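Long-range contact in TarM (Staphylococcus aureus subsp. aureus 21178, PDB 4X7R), which belongs to the glycosyltransferases of the GT-B fold, which pair two Rossmann-like domains, and carries an added antiparallel sheet: residues Met1-Val13 against Asp220-Met234. The protein carries 1 engineered substitution. Residues are numbered along the deposited sequence; the frame is centred on the assembly and turned at random.
Sequences MKKIFMMVHELDV and DSIMICDGPGSFPKM. With SUS (2-deoxy-3,6-di-O-sulfo-2-(sulfoamino)-alpha-D-glucopyranose), chain C; BDP (beta-D-glucopyranuronic acid), chain B.
K3 to M7 pair in parallel with S221 to C225, five backbone hydrogen bonds running from K3 N to D220 O up to M7 N to I224 O (2.8 Å). Just past C225 the turn at D226-G227 folds its two N-H groups onto M7 O, D226 N at 2.9 Å and G227 N at 3.0 Å, both in its carbonyl plane. G227, lacking a side chain, passes close to the V8 backbone.

Beta-branched, apolar side chains suit a buried strand, as on the face of I4, I222 and I224. I4 CG1 lies alongside I222 CB (3.9 Å), while I4 CG2, held anti to the backbone N, reaches I224 CD1 at 3.7 Å. On the F5 face, flexible M7 bends at chi3 (49°) to set CE against M234 CB (3.5 Å).

Past the strand ends, H9 and K233 grip one N-sulfo group of SUS: H9 ND1 donates to O1S (2.6 Å), its ring facing the sugar, and K233 NZ bonds O2S (2.8 Å). K233, long and cationic, also salt-bridges IDS. H9, from the loop after strand 3-7, lines the glycan pocket with G229, S230 and K233.

Strands 3-7 and 221-225 are central in a seven-stranded parallel Rossmann-like sheet, flanked by strands 36-40 and 243-247; helix 17-31 covers the I4, M6 and I224 face, and D226 OD1 takes its R25 in a salt bridge and a hydrogen bond from H249.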
loop_
_atom_site.group_PDB
_atom_site.type_symbol
_atom_site.label_atom_id
_atom_site.label_comp_id
_atom_site.label_asym_id
_atom_site.label_seq_id
_atom_site.Cartn_x
_atom_site.Cartn_y
_atom_site.Cartn_z
ATOM N N MET A 1 -26.730 -2.767 11.199
ATOM C CA MET A 1 -26.483 -1.925 12.368
ATOM C C MET A 1 -25.019 -1.412 12.347
ATOM O O MET A 1 -24.788 -0.304 11.859
ATOM C CB MET A 1 -26.809 -2.702 13.650
ATOM C CG MET A 1 -27.233 -1.823 14.797
ATOM S SD MET A 1 -27.470 -2.713 16.359
ATOM C CE MET A 1 -25.717 -3.098 16.812
ATOM N N LYS A 2 -24.037 -2.220 12.827
ATOM C CA LYS A 2 -22.620 -1.836 12.784
ATOM C C LYS A 2 -22.138 -1.703 11.353
ATOM O O LYS A 2 -22.497 -2.514 10.498
ATOM C CB LYS A 2 -21.727 -2.843 13.506
ATOM C CG LYS A 2 -21.814 -2.771 15.022
ATOM C CD LYS A 2 -20.881 -3.791 15.617
ATOM C CE LYS A 2 -20.975 -3.835 17.117
ATOM N NZ LYS A 2 -22.197 -4.527 17.586
ATOM N N LYS A 3 -21.342 -0.656 11.092
ATOM C CA LYS A 3 -20.688 -0.411 9.815
ATOM C C LYS A 3 -19.295 0.114 10.096
ATOM O O LYS A 3 -19.104 0.955 10.977
ATOM C CB LYS A 3 -21.478 0.537 8.882
ATOM C CG LYS A 3 -20.841 0.583 7.483
ATOM C CD LYS A 3 -21.678 1.266 6.411
ATOM C CE LYS A 3 -20.868 1.340 5.131
ATOM N NZ LYS A 3 -21.548 2.109 4.056
ATOM N N ILE A 4 -18.325 -0.410 9.347
ATOM C CA ILE A 4 -16.908 -0.115 9.497
ATOM C C ILE A 4 -16.323 0.614 8.278
ATOM O O ILE A 4 -16.617 0.261 7.130
ATOM C CB ILE A 4 -16.168 -1.432 9.868
ATOM C CG1 ILE A 4 -16.703 -2.006 11.208
ATOM C CG2 ILE A 4 -14.664 -1.236 9.929
ATOM C CD1 ILE A 4 -16.197 -3.418 11.538
ATOM N N PHE A 5 -15.475 1.622 8.556
ATOM C CA PHE A 5 -14.769 2.441 7.565
ATOM C C PHE A 5 -13.307 2.384 7.915
ATOM O O PHE A 5 -12.901 2.781 9.004
ATOM C CB PHE A 5 -15.291 3.895 7.559
ATOM C CG PHE A 5 -16.778 3.995 7.297
ATOM C CD1 PHE A 5 -17.693 3.859 8.337
ATOM C CD2 PHE A 5 -17.259 4.261 6.016
ATOM C CE1 PHE A 5 -19.073 3.952 8.093
ATOM C CE2 PHE A 5 -18.636 4.345 5.769
ATOM C CZ PHE A 5 -19.532 4.193 6.812
ATOM N N MET A 6 -12.528 1.814 7.013
ATOM C CA MET A 6 -11.114 1.530 7.196
ATOM C C MET A 6 -10.301 2.415 6.308
ATOM O O MET A 6 -10.397 2.330 5.097
ATOM C CB MET A 6 -10.836 0.035 6.967
ATOM C CG MET A 6 -11.766 -0.843 7.751
ATOM S SD MET A 6 -11.508 -2.634 7.651
ATOM C CE MET A 6 -11.242 -2.898 5.919
ATOM N N MET A 7 -9.520 3.281 6.924
ATOM C CA MET A 7 -8.795 4.353 6.278
ATOM C C MET A 7 -7.360 4.117 5.971
ATOM O O MET A 7 -6.582 3.632 6.806
ATOM C CB MET A 7 -8.974 5.634 7.078
ATOM C CG MET A 7 -10.419 6.081 7.131
ATOM S SD MET A 7 -10.696 7.038 8.630
ATOM C CE MET A 7 -9.361 8.147 8.526
ATOM N N VAL A 8 -7.018 4.439 4.742
ATOM C CA VAL A 8 -5.659 4.334 4.197
ATOM C C VAL A 8 -5.474 5.447 3.145
ATOM O O VAL A 8 -6.460 5.982 2.619
ATOM C CB VAL A 8 -5.415 2.897 3.641
ATOM C CG1 VAL A 8 -6.224 2.597 2.363
ATOM C CG2 VAL A 8 -3.941 2.610 3.433
ATOM N N HIS A 9 -4.223 5.800 2.844
ATOM C CA HIS A 9 -3.922 6.805 1.840
ATOM C C HIS A 9 -4.585 6.483 0.489
ATOM O O HIS A 9 -5.355 7.299 -0.021
ATOM C CB HIS A 9 -2.396 6.911 1.675
ATOM C CG HIS A 9 -1.979 7.747 0.516
ATOM N ND1 HIS A 9 -2.497 9.019 0.322
ATOM C CD2 HIS A 9 -1.073 7.486 -0.456
ATOM C CE1 HIS A 9 -1.932 9.466 -0.785
ATOM N NE2 HIS A 9 -1.058 8.589 -1.283
ATOM N N GLU A 10 -4.288 5.298 -0.077
ATOM C CA GLU A 10 -4.754 4.869 -1.401
ATOM C C GLU A 10 -4.832 3.366 -1.497
ATOM O O GLU A 10 -4.304 2.648 -0.633
ATOM C CB GLU A 10 -3.734 5.321 -2.473
ATOM C CG GLU A 10 -2.413 4.543 -2.459
ATOM C CD GLU A 10 -1.462 4.807 -3.611
ATOM O OE1 GLU A 10 -1.888 4.759 -4.788
ATOM O OE2 GLU A 10 -0.260 4.985 -3.329
ATOM N N LEU A 11 -5.448 2.892 -2.589
ATOM C CA LEU A 11 -5.508 1.491 -2.996
ATOM C C LEU A 11 -4.898 1.428 -4.382
ATOM O O LEU A 11 -5.122 2.319 -5.196
ATOM C CB LEU A 11 -6.945 0.937 -3.050
ATOM C CG LEU A 11 -7.678 0.695 -1.725
ATOM C CD1 LEU A 11 -9.039 0.101 -1.988
ATOM C CD2 LEU A 11 -6.863 -0.208 -0.768
ATOM N N ASP A 12 -4.100 0.404 -4.633
ATOM C CA ASP A 12 -3.472 0.143 -5.915
ATOM C C ASP A 12 -3.200 -1.349 -6.083
ATOM O O ASP A 12 -3.284 -2.099 -5.105
ATOM C CB ASP A 12 -2.204 1.005 -6.149
ATOM C CG ASP A 12 -2.080 1.437 -7.608
ATOM O OD1 ASP A 12 -2.769 0.845 -8.466
ATOM O OD2 ASP A 12 -1.313 2.376 -7.884
ATOM N N VAL A 13 -2.873 -1.772 -7.316
ATOM C CA VAL A 13 -2.651 -3.168 -7.725
ATOM C C VAL A 13 -1.328 -3.841 -7.339
ATOM O O VAL A 13 -1.250 -5.077 -7.407
ATOM C CB VAL A 13 -2.987 -3.413 -9.218
ATOM C CG1 VAL A 13 -4.458 -3.139 -9.501
ATOM C CG2 VAL A 13 -2.081 -2.591 -10.133
ATOM N N ASP A 220 -22.760 2.833 16.271
ATOM C CA ASP A 220 -22.713 1.729 15.312
ATOM C C ASP A 220 -21.687 2.004 14.210
ATOM O O ASP A 220 -21.266 1.069 13.535
ATOM C CB ASP A 220 -24.117 1.479 14.711
ATOM C CG ASP A 220 -25.124 0.863 15.686
ATOM O OD1 ASP A 220 -24.698 0.118 16.587
ATOM O OD2 ASP A 220 -26.348 1.132 15.538
ATOM N N SER A 221 -21.300 3.284 14.024
ATOM C CA SER A 221 -20.292 3.709 13.037
ATOM C C SER A 221 -18.915 3.493 13.655
ATOM O O SER A 221 -18.636 3.985 14.758
ATOM C CB SER A 221 -20.477 5.172 12.664
ATOM O OG SER A 221 -21.605 5.396 11.835
ATOM N N ILE A 222 -18.078 2.708 12.975
ATOM C CA ILE A 222 -16.729 2.387 13.465
ATOM C C ILE A 222 -15.690 2.807 12.435
ATOM O O ILE A 222 -15.761 2.389 11.273
ATOM C CB ILE A 222 -16.601 0.881 13.840
ATOM C CG1 ILE A 222 -17.607 0.493 14.958
ATOM C CG2 ILE A 222 -15.132 0.517 14.220
ATOM C CD1 ILE A 222 -18.144 -0.906 14.867
ATOM N N MET A 223 -14.734 3.640 12.868
ATOM C CA MET A 223 -13.623 4.079 12.033
ATOM C C MET A 223 -12.384 3.330 12.476
ATOM O O MET A 223 -12.075 3.260 13.675
ATOM C CB MET A 223 -13.388 5.588 12.166
ATOM C CG MET A 223 -14.463 6.412 11.464
ATOM S SD MET A 223 -14.266 8.200 11.718
ATOM C CE MET A 223 -15.113 8.385 13.252
ATOM N N ILE A 224 -11.674 2.758 11.507
ATOM C CA ILE A 224 -10.417 2.066 11.779
ATOM C C ILE A 224 -9.389 2.733 10.908
ATOM O O ILE A 224 -9.517 2.707 9.687
ATOM C CB ILE A 224 -10.449 0.521 11.549
ATOM C CG1 ILE A 224 -11.464 -0.167 12.475
ATOM C CG2 ILE A 224 -9.022 -0.083 11.731
ATOM C CD1 ILE A 224 -11.730 -1.638 12.134
ATOM N N CYS A 225 -8.381 3.316 11.509
ATOM C CA CYS A 225 -7.364 3.946 10.709
ATOM C C CYS A 225 -6.171 3.021 10.605
ATOM O O CYS A 225 -5.553 2.692 11.619
ATOM C CB CYS A 225 -6.979 5.316 11.253
ATOM S SG CYS A 225 -5.658 6.109 10.304
ATOM N N ASP A 226 -5.877 2.587 9.373
ATOM C CA ASP A 226 -4.778 1.685 9.024
ATOM C C ASP A 226 -3.540 2.428 8.557
ATOM O O ASP A 226 -2.422 2.085 8.954
ATOM C CB ASP A 226 -5.251 0.675 7.972
ATOM C CG ASP A 226 -6.110 -0.424 8.553
ATOM O OD1 ASP A 226 -5.564 -1.259 9.309
ATOM O OD2 ASP A 226 -7.341 -0.437 8.271
ATOM N N GLY A 227 -3.723 3.424 7.698
ATOM C CA GLY A 227 -2.597 4.228 7.222
ATOM C C GLY A 227 -2.153 5.160 8.327
ATOM O O GLY A 227 -2.954 5.974 8.787
ATOM N N PRO A 228 -0.925 5.019 8.859
ATOM C CA PRO A 228 -0.522 5.871 10.008
ATOM C C PRO A 228 -0.540 7.375 9.753
ATOM O O PRO A 228 -0.935 8.153 10.633
ATOM C CB PRO A 228 0.876 5.349 10.370
ATOM C CG PRO A 228 1.382 4.666 9.120
ATOM C CD PRO A 228 0.152 4.076 8.473
ATOM N N GLY A 229 -0.114 7.785 8.555
ATOM C CA GLY A 229 -0.106 9.197 8.197
ATOM C C GLY A 229 -1.516 9.758 8.071
ATOM O O GLY A 229 -1.703 10.979 8.131
ATOM N N SER A 230 -2.530 8.859 7.921
ATOM C CA SER A 230 -3.943 9.243 7.831
ATOM C C SER A 230 -4.619 9.446 9.178
ATOM O O SER A 230 -5.749 9.924 9.205
ATOM C CB SER A 230 -4.736 8.221 7.016
ATOM O OG SER A 230 -4.565 8.564 5.652
ATOM N N PHE A 231 -3.943 9.087 10.293
ATOM C CA PHE A 231 -4.532 9.197 11.634
ATOM C C PHE A 231 -5.134 10.566 11.954
ATOM O O PHE A 231 -6.262 10.559 12.458
ATOM C CB PHE A 231 -3.584 8.700 12.738
ATOM C CG PHE A 231 -4.179 8.677 14.124
ATOM C CD1 PHE A 231 -4.912 7.583 14.565
ATOM C CD2 PHE A 231 -3.959 9.729 15.012
ATOM C CE1 PHE A 231 -5.416 7.545 15.867
ATOM C CE2 PHE A 231 -4.470 9.692 16.312
ATOM C CZ PHE A 231 -5.203 8.610 16.725
ATOM N N PRO A 232 -4.468 11.721 11.655
ATOM C CA PRO A 232 -5.109 13.035 11.930
ATOM C C PRO A 232 -6.462 13.260 11.256
ATOM O O PRO A 232 -7.294 13.935 11.841
ATOM C CB PRO A 232 -4.072 14.062 11.447
ATOM C CG PRO A 232 -2.742 13.311 11.511
ATOM C CD PRO A 232 -3.108 11.910 11.086
ATOM N N LYS A 233 -6.711 12.673 10.072
ATOM C CA LYS A 233 -8.028 12.804 9.402
ATOM C C LYS A 233 -9.133 12.243 10.257
ATOM O O LYS A 233 -10.150 12.921 10.435
ATOM C CB LYS A 233 -8.038 12.176 8.008
ATOM C CG LYS A 233 -7.018 12.823 7.087
ATOM C CD LYS A 233 -6.816 12.016 5.851
ATOM C CE LYS A 233 -5.969 12.777 4.872
ATOM N NZ LYS A 233 -4.545 12.385 4.969
ATOM N N MET A 234 -8.912 11.031 10.840
ATOM C CA MET A 234 -9.884 10.391 11.717
ATOM C C MET A 234 -9.909 11.119 13.064
ATOM O O MET A 234 -10.988 11.420 13.576
ATOM C CB MET A 234 -9.542 8.891 11.943
ATOM C CG MET A 234 -10.509 8.167 12.921
ATOM S SD MET A 234 -9.972 6.510 13.394
ATOM C CE MET A 234 -8.525 6.884 14.416
HETATM N N2 SUS C . -1.710 12.359 2.588
HETATM C C1 SUS C . 0.350 12.783 1.306
HETATM S S1 SUS C . -3.144 12.508 1.573
HETATM C C2 SUS C . -0.624 11.734 1.811
HETATM S S2 SUS C . 3.347 9.133 -1.641
HETATM C C3 SUS C . 0.127 10.675 2.648
HETATM O O3 SUS C . -0.765 9.613 3.046
HETATM S S3 SUS C . -1.083 9.441 4.530
HETATM C C4 SUS C . 1.342 10.091 1.913
HETATM O O4 SUS C . 2.044 9.339 2.883
HETATM C C5 SUS C . 2.235 11.245 1.333
HETATM O O5 SUS C . 1.409 12.149 0.541
HETATM C C6 SUS C . 3.306 10.768 0.354
HETATM O O6 SUS C . 2.642 10.094 -0.700
HETATM O O1S SUS C . -3.683 11.113 1.266
HETATM O O2S SUS C . -4.144 13.341 2.361
HETATM O O3S SUS C . -2.798 13.207 0.259
HETATM O O4S SUS C . 2.278 8.416 -2.471
HETATM O O5S SUS C . 4.294 9.934 -2.538
HETATM O O6S SUS C . 4.141 8.098 -0.836
HETATM O O7S SUS C . 0.239 9.257 5.249
HETATM O O8S SUS C . -1.962 8.213 4.772
HETATM O O9S SUS C . -1.789 10.681 5.067
HETATM C C1 BDP B . 2.525 8.125 2.307
HETATM C C2 BDP B . 3.916 7.806 2.920
HETATM C C3 BDP B . 4.426 6.449 2.431
HETATM C C4 BDP B . 3.318 5.331 2.557
HETATM C C5 BDP B . 1.981 5.843 1.917
HETATM C C6 BDP B . 0.833 4.817 2.023
HETATM O O2 BDP B . 4.836 8.825 2.553
HETATM O O3 BDP B . 5.603 6.091 3.188
HETATM O O4 BDP B . 3.762 4.204 1.808
HETATM O O5 BDP B . 1.573 7.078 2.566
HETATM O O6A BDP B . 0.332 4.627 3.158
HETATM O O6B BDP B . 0.425 4.305 0.953
#